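Local coordinates for L-isoleucine-4-hydroxylase (Bacillus thuringiensis, PDB 6LNH), which hydroxylates L-isoleucine to (4S)-4-hydroxy-L-isoleucine, using ferrous iron, 2-oxoglutarate and molecular oxygen, and also oxidises several related aliphatic and sulfur-containing amino acids, at residues H46-L49 against T50-Q53; I112-S115 against F116-N119; V126-D129 against T130-F134; N183-N186 against T187-G190. All coordinates share one frame; numbering follows the deposited sequence.

Contact 1: residues H46-L49 against T50-Q53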
loop_
_atom_site.group_PDB
_atom_site.type_symbol
_atom_site.label_atom_id
_atom_site.label_comp_id
_atom_site.label_asym_id
_atom_site.label_seq_id
_atom_site.Cartn_x
_atom_site.Cartn_y
_atom_site.Cartn_z
ATOM N N HIS C 46 -22.206 4.736 8.574
ATOM C CA HIS C 46 -21.325 3.562 8.330
ATOM C C HIS C 46 -22.168 2.374 7.857
ATOM O O HIS C 46 -21.708 1.646 6.961
ATOM C CB HIS C 46 -20.521 3.227 9.591
ATOM C CG HIS C 46 -19.583 4.313 9.995
ATOM N ND1 HIS C 46 -18.337 4.455 9.429
ATOM C CD2 HIS C 46 -19.710 5.312 10.891
ATOM C CE1 HIS C 46 -17.731 5.494 9.964
ATOM N NE2 HIS C 46 -18.551 6.034 10.864
ATOM N N SER C 47 -23.344 2.177 8.460
ATOM C CA SER C 47 -24.257 1.077 8.066
ATOM C C SER C 47 -24.849 1.365 6.683
ATOM O O SER C 47 -24.982 0.416 5.900
ATOM C CB SER C 47 -25.341 0.894 9.090
ATOM O OG SER C 47 -25.252 -0.384 9.695
ATOM N N LEU C 48 -25.191 2.628 6.405
ATOM C CA LEU C 48 -25.774 2.978 5.128
ATOM C C LEU C 48 -24.738 2.842 4.021
ATOM O O LEU C 48 -25.056 2.389 2.916
ATOM C CB LEU C 48 -26.365 4.382 5.205
ATOM C CG LEU C 48 -27.592 4.417 6.125
ATOM C CD1 LEU C 48 -28.013 5.846 6.393
ATOM C CD2 LEU C 48 -28.756 3.611 5.554
ATOM N N LEU C 49 -23.481 3.174 4.324
ATOM C CA LEU C 49 -22.397 2.979 3.366
ATOM C C LEU C 49 -22.252 1.512 2.966
ATOM O O LEU C 49 -22.101 1.201 1.779
ATOM C CB LEU C 49 -21.095 3.507 3.963
ATOM C CG LEU C 49 -19.831 3.408 3.114
ATOM C CD1 LEU C 49 -20.000 4.189 1.821
ATOM C CD2 LEU C 49 -18.637 3.919 3.900
ATOM N N THR C 50 -22.308 0.596 3.938
ATOM C CA THR C 50 -22.165 -0.825 3.625
ATOM C C THR C 50 -23.259 -1.300 2.675
ATOM O O THR C 50 -22.991 -2.072 1.747
ATOM C CB THR C 50 -22.161 -1.658 4.908
ATOM O OG1 THR C 50 -21.009 -1.320 5.692
ATOM C CG2 THR C 50 -22.112 -3.147 4.586
ATOM N N GLN C 51 -24.500 -0.847 2.887
ATOM C CA GLN C 51 -25.585 -1.244 1.993
ATOM C C GLN C 51 -25.380 -0.676 0.596
ATOM O O GLN C 51 -25.610 -1.368 -0.403
ATOM C CB GLN C 51 -26.934 -0.769 2.532
ATOM C CG GLN C 51 -27.244 -1.104 3.970
ATOM C CD GLN C 51 -28.590 -0.538 4.394
ATOM O OE1 GLN C 51 -29.308 0.054 3.584
ATOM N NE2 GLN C 51 -28.936 -0.718 5.662
ATOM N N ALA C 52 -24.969 0.592 0.510
ATOM C CA ALA C 52 -24.684 1.195 -0.788
ATOM C C ALA C 52 -23.531 0.483 -1.482
ATOM O O ALA C 52 -23.572 0.258 -2.697
ATOM C CB ALA C 52 -24.381 2.682 -0.620
ATOM N N GLN C 53 -22.496 0.115 -0.724
ATOM C CA GLN C 53 -21.343 -0.546 -1.326
ATOM C C GLN C 53 -21.722 -1.915 -1.867
ATOM O O GLN C 53 -21.235 -2.331 -2.924
ATOM C CB GLN C 53 -20.218 -0.685 -0.302
ATOM C CG GLN C 53 -19.447 0.588 -0.010
ATOM C CD GLN C 53 -18.466 0.404 1.131
ATOM O OE1 GLN C 53 -18.619 -0.504 1.947
ATOM N NE2 GLN C 53 -17.452 1.258 1.190
#
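Leu-49 and Gln-53 face each other one turn apart on the alpha helix 44-54, a helix that packs beside the cupin-type beta fold of this dioxygenase. The backbone bonds come first. Gln-53 N gives a short bond to Leu-49 O (2.8 Å), and Ala-52 N reaches Leu-48 O at 3.0 Å with an N-H...O angle of 167°. Toward the start of the segment the ladder lengthens: Thr-50 N to His-46 O is 3.3 Å, and the bond from Gln-51 N to Ser-47 O is weak.

Among the side chains, Leu-49 sends CG anti to its own N (chi1 -180°), and its branched end crosses the extended Gln-53 chain. Leucine suits this place because its side chain also packs against Pro-211, Leu-212 and Leu-121. Gln-53 can bring its amide into this buried setting because NE2 is satisfied by a hydrogen bond to Met-182 O, on strand 176-184. Ala-52, also buried, touches Met-182 and Asn-119, where a side chain of one methyl is consistent with the close packing.

Toward the outer side, Leu-48 and Gln-51 run alongside each other in the same direction, Leu-48 CD2 lying 4.1 Å from Gln-51 OE1, while Leu-48 also rests on Pro-120 and Leu-121. Thr-50 packs on Tyr-57 of the second subunit, where its short beta-branched chain fits the interface, and His-46 meets Ser-233 of that subunit. At the amide of Gln-53, NE2 comes to 3.7 Å from Leu-49 CG, setting a polar group directly against an aliphatic branch.

Contact 2: residues I112-S115 against F116-N119; sequences INDS and FLCN
Asn-113 O takes the backbone N-H of Leu-117 at 3.2 Å and a weak second bond from Phe-116 N, while Cys-118 N closes the next turn on Asp-114 O (3.0 Å, N-H...O 160°). The chain enters this turn extended at Ile-112 and Asn-113 and then coils from Asp-114 onward.

Ile-112 supplies the apolar side. Its CG2 methyl, anti to the backbone N, meets Phe-116 CD1 at 3.6 Å, approaching the ring obliquely, and also touches Leu-117 CG at 3.9 Å. One methyl thus fills the angle between two side chains of the following turn. Branching at CB suits Ile-112, since it presents CG2 here while the residue also packs on Leu-149 and Gln-151 of strand 145-156. With CG anti to its N (chi1 178°), Phe-116 turns its large flat ring inward, against Ala-52 of helix 44-54, Ile-122 and Gln-151. Leu-117 packs on Leu-149, as Ile-112 does.

Asn-113, Asp-114 and Ser-115 take the outer positions. A carboxylate at Asp-114, in the first turn, probably suits the N-terminal end of the helix. Asn-113 stands at the N-cap position, but its amide ND2 bonds Asp-55 OD1 instead of capping. Asn-119, by contrast, is a buried polar residue whose amide is satisfied at both ends: ND2 donates to Leu-48 O, and OD1 accepts from Leu-121 N, so the plane of the group is fixed. The arrangement is that of a single-turn helix with an apolar inner side, passing through an Asn N-cap directly into helix 120-134.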
loop_
_atom_site.group_PDB
_atom_site.type_symbol
_atom_site.label_atom_id
_atom_site.label_comp_id
_atom_site.label_asym_id
_atom_site.label_seq_id
_atom_site.Cartn_x
_atom_site.Cartn_y
_atom_site.Cartn_z
ATOM N N ILE C 112 -30.775 2.789 -11.717
ATOM C CA ILE C 112 -30.274 2.484 -10.385
ATOM C C ILE C 112 -31.408 1.928 -9.536
ATOM O O ILE C 112 -32.544 2.420 -9.586
ATOM C CB ILE C 112 -29.658 3.742 -9.750
ATOM C CG1 ILE C 112 -28.453 4.210 -10.572
ATOM C CG2 ILE C 112 -29.247 3.479 -8.310
ATOM C CD1 ILE C 112 -28.014 5.623 -10.261
ATOM N N ASN C 113 -31.106 0.888 -8.759
ATOM C CA ASN C 113 -32.109 0.272 -7.898
ATOM C C ASN C 113 -32.711 1.295 -6.941
ATOM O O ASN C 113 -32.017 2.178 -6.428
ATOM C CB ASN C 113 -31.493 -0.892 -7.121
ATOM C CG ASN C 113 -31.135 -2.061 -8.020
ATOM O OD1 ASN C 113 -31.732 -2.238 -9.082
ATOM N ND2 ASN C 113 -30.165 -2.867 -7.600
ATOM N N ASP C 114 -34.020 1.166 -6.707
ATOM C CA ASP C 114 -34.718 2.073 -5.797
ATOM C C ASP C 114 -34.116 2.051 -4.395
ATOM O O ASP C 114 -34.036 3.093 -3.734
ATOM C CB ASP C 114 -36.202 1.714 -5.747
ATOM C CG ASP C 114 -36.959 2.206 -6.961
ATOM O OD1 ASP C 114 -36.704 3.348 -7.404
ATOM O OD2 ASP C 114 -37.805 1.447 -7.476
ATOM N N SER C 115 -33.690 0.877 -3.921
ATOM C CA SER C 115 -33.127 0.785 -2.575
ATOM C C SER C 115 -31.845 1.597 -2.436
ATOM O O SER C 115 -31.547 2.102 -1.349
ATOM C CB SER C 115 -32.871 -0.678 -2.216
ATOM O OG SER C 115 -32.154 -1.331 -3.248
ATOM N N PHE C 116 -31.079 1.735 -3.519
ATOM C CA PHE C 116 -29.883 2.569 -3.499
ATOM C C PHE C 116 -30.248 4.048 -3.534
ATOM O O PHE C 116 -29.620 4.860 -2.846
ATOM C CB PHE C 116 -28.966 2.184 -4.670
ATOM C CG PHE C 116 -27.698 3.012 -4.779
ATOM C CD1 PHE C 116 -27.719 4.335 -5.210
ATOM C CD2 PHE C 116 -26.476 2.448 -4.454
ATOM C CE1 PHE C 116 -26.549 5.072 -5.305
ATOM C CE2 PHE C 116 -25.302 3.179 -4.548
ATOM C CZ PHE C 116 -25.340 4.494 -4.975
ATOM N N LEU C 117 -31.267 4.420 -4.315
ATOM C CA LEU C 117 -31.603 5.834 -4.452
ATOM C C LEU C 117 -32.253 6.396 -3.193
ATOM O O LEU C 117 -32.066 7.577 -2.877
ATOM C CB LEU C 117 -32.546 6.035 -5.641
ATOM C CG LEU C 117 -32.030 5.889 -7.072
ATOM C CD1 LEU C 117 -33.205 5.899 -8.037
ATOM C CD2 LEU C 117 -31.054 7.003 -7.408
ATOM N N CYS C 118 -33.012 5.584 -2.462
ATOM C CA CYS C 118 -33.614 6.030 -1.213
ATOM C C CYS C 118 -32.725 5.807 0.005
ATOM O O CYS C 118 -33.107 6.213 1.109
ATOM C CB CYS C 118 -34.983 5.369 -1.010
ATOM S SG CYS C 118 -34.954 3.589 -0.766
ATOM N N ASN C 119 -31.573 5.158 -0.154
ATOM C CA ASN C 119 -30.620 5.039 0.938
ATOM C C ASN C 119 -30.321 6.436 1.479
ATOM O O ASN C 119 -29.790 7.277 0.738
ATOM C CB ASN C 119 -29.341 4.352 0.458
ATOM C CG ASN C 119 -28.278 4.215 1.550
ATOM O OD1 ASN C 119 -28.049 5.123 2.349
ATOM N ND2 ASN C 119 -27.617 3.064 1.573
#

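Contact 3: residues V126-D129 against T130-F134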
loop_
_atom_site.group_PDB
_atom_site.type_symbol
_atom_site.label_atom_id
_atom_site.label_comp_id
_atom_site.label_asym_id
_atom_site.label_seq_id
_atom_site.Cartn_x
_atom_site.Cartn_y
_atom_site.Cartn_z
ATOM N N VAL C 126 -26.531 13.453 -2.671
ATOM C CA VAL C 126 -27.159 14.155 -3.787
ATOM C C VAL C 126 -27.621 15.543 -3.361
ATOM O O VAL C 126 -27.454 16.522 -4.100
ATOM C CB VAL C 126 -28.325 13.317 -4.345
ATOM C CG1 VAL C 126 -29.154 14.132 -5.322
ATOM C CG2 VAL C 126 -27.797 12.051 -5.006
ATOM N N ARG C 127 -28.200 15.655 -2.165
ATOM C CA ARG C 127 -28.649 16.959 -1.690
ATOM C C ARG C 127 -27.472 17.885 -1.400
ATOM O O ARG C 127 -27.552 19.094 -1.648
ATOM C CB ARG C 127 -29.543 16.796 -0.462
ATOM C CG ARG C 127 -30.956 16.313 -0.804
ATOM C CD ARG C 127 -31.483 16.946 -2.097
ATOM N NE ARG C 127 -32.219 15.992 -2.926
ATOM C CZ ARG C 127 -32.595 16.222 -4.181
ATOM N NH1 ARG C 127 -32.308 17.379 -4.760
ATOM N NH2 ARG C 127 -33.259 15.293 -4.860
ATOM N N PHE C 128 -26.377 17.346 -0.855
ATOM C CA PHE C 128 -25.179 18.163 -0.690
ATOM C C PHE C 128 -24.658 18.638 -2.041
ATOM O O PHE C 128 -24.321 19.815 -2.213
ATOM C CB PHE C 128 -24.088 17.397 0.056
ATOM C CG PHE C 128 -22.771 18.117 0.059
ATOM C CD1 PHE C 128 -22.506 19.085 1.012
ATOM C CD2 PHE C 128 -21.810 17.856 -0.909
ATOM C CE1 PHE C 128 -21.307 19.771 1.012
ATOM C CE2 PHE C 128 -20.609 18.539 -0.917
ATOM C CZ PHE C 128 -20.357 19.500 0.045
ATOM N N ASP C 129 -24.570 17.722 -3.011
ATOM C CA ASP C 129 -24.052 18.086 -4.327
ATOM C C ASP C 129 -24.935 19.137 -4.980
ATOM O O ASP C 129 -24.437 20.090 -5.591
ATOM C CB ASP C 129 -23.959 16.849 -5.222
ATOM C CG ASP C 129 -22.976 15.820 -4.703
ATOM O OD1 ASP C 129 -22.240 16.128 -3.743
ATOM O OD2 ASP C 129 -22.941 14.703 -5.260
ATOM N N THR C 130 -26.254 18.981 -4.852
ATOM C CA THR C 130 -27.183 19.941 -5.438
ATOM C C THR C 130 -27.023 21.316 -4.806
ATOM O O THR C 130 -27.013 22.334 -5.509
ATOM C CB THR C 130 -28.617 19.436 -5.289
ATOM O OG1 THR C 130 -28.730 18.141 -5.891
ATOM C CG2 THR C 130 -29.582 20.375 -5.976
ATOM N N GLU C 131 -26.893 21.367 -3.478
ATOM C CA GLU C 131 -26.752 22.648 -2.798
ATOM C C GLU C 131 -25.434 23.321 -3.158
ATOM O O GLU C 131 -25.359 24.552 -3.245
ATOM C CB GLU C 131 -26.853 22.437 -1.286
ATOM C CG GLU C 131 -26.518 23.655 -0.436
ATOM C CD GLU C 131 -26.679 23.378 1.051
ATOM O OE1 GLU C 131 -27.634 22.661 1.424
ATOM O OE2 GLU C 131 -25.853 23.872 1.849
ATOM N N PHE C 132 -24.386 22.523 -3.395
ATOM C CA PHE C 132 -23.115 23.075 -3.852
ATOM C C PHE C 132 -23.220 23.570 -5.287
ATOM O O PHE C 132 -22.741 24.663 -5.609
ATOM C CB PHE C 132 -22.018 22.009 -3.708
ATOM C CG PHE C 132 -20.623 22.476 -4.093
ATOM C CD1 PHE C 132 -20.309 22.862 -5.392
ATOM C CD2 PHE C 132 -19.617 22.499 -3.144
ATOM C CE1 PHE C 132 -19.038 23.279 -5.722
ATOM C CE2 PHE C 132 -18.338 22.910 -3.472
ATOM C CZ PHE C 132 -18.049 23.301 -4.765
ATOM N N ALA C 133 -23.852 22.787 -6.161
ATOM C CA ALA C 133 -23.955 23.182 -7.561
ATOM C C ALA C 133 -24.733 24.483 -7.711
ATOM O O ALA C 133 -24.335 25.373 -8.472
ATOM C CB ALA C 133 -24.607 22.065 -8.376
ATOM N N PHE C 134 -25.849 24.609 -6.989
ATOM C CA PHE C 134 -26.673 25.812 -7.052
ATOM C C PHE C 134 -25.983 27.056 -6.515
ATOM O O PHE C 134 -26.352 28.166 -6.906
ATOM C CB PHE C 134 -27.979 25.575 -6.303
ATOM C CG PHE C 134 -28.929 24.703 -7.049
ATOM C CD1 PHE C 134 -28.731 24.465 -8.396
ATOM C CD2 PHE C 134 -30.010 24.119 -6.418
ATOM C CE1 PHE C 134 -29.589 23.667 -9.100
ATOM C CE2 PHE C 134 -30.881 23.316 -7.127
ATOM C CZ PHE C 134 -30.666 23.087 -8.472
#
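Helix 120-134, which lies across the large antiparallel sheet of the cupin-type fold, holds Thr-130 against Val-126 one turn earlier. The threonine grips Val-126 O twice, through its N at 2.8 Å and through OG1 at 2.7 Å, the two donors coming from opposite faces of the carbonyl plane. The hydroxyl stands above that plane, 36° out of it. Its torsion explains the reach: OG1 sits beside the backbone N (chi1 -57°), directed back along the helix. Threonine therefore suits a buried position, because its hydroxyl is satisfied by the helix itself and the rest of the residue packs on Ile-147, Phe-245 and Tyr-84.

Further backbone bonds continue the helical pattern, Glu-131 N to Arg-127 O and Phe-132 N to Phe-128 O each spanning 3.0 Å, and Ala-133 N to Asp-129 O 2.8 Å.

Arg-127 bends at its second and third torsions, running alongside Thr-130 and bringing the guanidinium over Val-126, whose CG1 lies 4.1 Å above the centre of one face. The same cation makes a cation-pi contact with Tyr-84. Phe-128 and Phe-132, a turn apart, only graze each other obliquely; each has its edge-to-face partner outside, Phe-39 and Phe-178 respectively. Asp-129 is buried against Val-243 and Phe-245, its OD2 hydrogen-bonded to His-180 NE2, while Ala-133 is small enough to sit close to Phe-245. Glu-131 is exposed, in keeping with its charge, and of its side chain only CB approaches the preceding turn, 3.4 Å from Arg-127 O.

Contact 4: residues N183-N186 against T187-G190; sequences NLSN and TAIG
Leu-184 reaches across the base of the turn that follows it and lays its CD1 methyl on Ala-188 CB, 3.7 Å away. Its CG is anti to the backbone N (chi1 178°), an orientation that carries the branched end over to the returning chain. Ala-188 is a good partner because its small methyl fits between Leu-184 CD1 and Ser-185 OG, the latter 3.6 Å from Ala-188 CB, and it also rests on Ala-236.

Beside this pair, Ser-185 OG and Thr-187 OG1 are 3.5 Å apart and share a weak hydrogen bond. The stronger partner of the serine hydroxyl is Phe-237 N, so this short side chain ties the turn to strand 236-247.

Asn-186 crosses Thr-187 obliquely, its OD1 lying 3.4 Å from Thr-187 CG2. The other end of the amide is used between subunits, ND2 bonding Lys-209 O of the second subunit, while Leu-184 packs on Asn-186 of that subunit. Thr-187 suits its buried site at the bend: its side chain lies on Ala-236 and on Pro-211 of the second subunit, and its carbonyl O is bonded by Thr-230 OG1.

The chain reversal itself is held by one backbone bond, from Ala-188 N to Ser-185 O, at 3.2 Å and with an N-H...O angle of 162°. The donor stands well above the carbonyl plane, 62° out of it. That bond closes a type I beta turn, Ser-185 to Ala-188, which joins strand 176-184 of the large sheet to strand 189-196 of the small one.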
loop_
_atom_site.group_PDB
_atom_site.type_symbol
_atom_site.label_atom_id
_atom_site.label_comp_id
_atom_site.label_asym_id
_atom_site.label_seq_id
_atom_site.Cartn_x
_atom_site.Cartn_y
_atom_site.Cartn_z
ATOM N N ASN C 183 -15.989 2.450 -3.201
ATOM C CA ASN C 183 -15.249 1.276 -2.758
ATOM C C ASN C 183 -14.116 1.007 -3.734
ATOM O O ASN C 183 -14.212 1.325 -4.924
ATOM C CB ASN C 183 -16.146 0.037 -2.638
ATOM C CG ASN C 183 -15.581 -0.994 -1.673
ATOM O OD1 ASN C 183 -14.485 -0.822 -1.139
ATOM N ND2 ASN C 183 -16.329 -2.068 -1.443
ATOM N N LEU C 184 -13.049 0.411 -3.209
ATOM C CA LEU C 184 -11.872 0.077 -3.998
ATOM C C LEU C 184 -11.263 -1.181 -3.401
ATOM O O LEU C 184 -10.869 -1.180 -2.232
ATOM C CB LEU C 184 -10.878 1.241 -3.983
ATOM C CG LEU C 184 -9.526 1.173 -4.691
ATOM C CD1 LEU C 184 -9.703 1.146 -6.195
ATOM C CD2 LEU C 184 -8.674 2.364 -4.271
ATOM N N SER C 185 -11.198 -2.250 -4.191
ATOM C CA SER C 185 -10.566 -3.476 -3.723
ATOM C C SER C 185 -9.097 -3.220 -3.404
ATOM O O SER C 185 -8.445 -2.365 -4.010
ATOM C CB SER C 185 -10.710 -4.586 -4.766
ATOM O OG SER C 185 -9.960 -4.295 -5.929
ATOM N N ASN C 186 -8.575 -3.978 -2.435
ATOM C CA ASN C 186 -7.184 -3.802 -2.030
ATOM C C ASN C 186 -6.200 -4.277 -3.085
ATOM O O ASN C 186 -5.027 -3.892 -3.036
ATOM C CB ASN C 186 -6.911 -4.549 -0.722
ATOM C CG ASN C 186 -6.853 -6.053 -0.912
ATOM O OD1 ASN C 186 -7.630 -6.623 -1.679
ATOM N ND2 ASN C 186 -5.922 -6.703 -0.222
ATOM N N THR C 187 -6.644 -5.090 -4.036
ATOM C CA THR C 187 -5.784 -5.581 -5.101
ATOM C C THR C 187 -5.711 -4.628 -6.286
ATOM O O THR C 187 -4.963 -4.895 -7.232
ATOM C CB THR C 187 -6.273 -6.954 -5.570
ATOM O OG1 THR C 187 -7.640 -6.856 -5.988
ATOM C CG2 THR C 187 -6.173 -7.965 -4.435
ATOM N N ALA C 188 -6.462 -3.532 -6.258
ATOM C CA ALA C 188 -6.510 -2.610 -7.381
ATOM C C ALA C 188 -5.328 -1.647 -7.357
ATOM O O ALA C 188 -4.863 -1.220 -6.297
ATOM C CB ALA C 188 -7.822 -1.823 -7.371
ATOM N N ILE C 189 -4.842 -1.316 -8.551
ATOM C CA ILE C 189 -3.799 -0.318 -8.748
ATOM C C ILE C 189 -4.283 0.664 -9.807
ATOM O O ILE C 189 -5.027 0.301 -10.723
ATOM C CB ILE C 189 -2.455 -0.954 -9.167
ATOM C CG1 ILE C 189 -2.197 -2.234 -8.365
ATOM C CG2 ILE C 189 -1.310 0.028 -8.974
ATOM C CD1 ILE C 189 -0.773 -2.750 -8.456
ATOM N N GLY C 190 -3.855 1.913 -9.680
ATOM C CA GLY C 190 -4.285 2.938 -10.607
ATOM C C GLY C 190 -5.589 3.587 -10.179
ATOM O O GLY C 190 -5.966 3.599 -9.003
#

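All four contacts are local. Contacts 1 and 3 lie on long helices and rely on regular backbone bonds, but contact 3 is buried against the large sheet, whereas contact 1 is partly buried and also meets the second subunit. Contact 2, partly buried as well, is a single helical turn that leads into the helix of contact 3 and touches contact 1 directly through the Asn-119 amide. Contact 4 is the surface member, a beta turn with sparse bonding whose polar side chains bond strand 236-247 and the second subunit; it touches contact 1 through Gln-53 and Asn-183. Contacts 3 and 4 sit on opposite sides of the chain's centre.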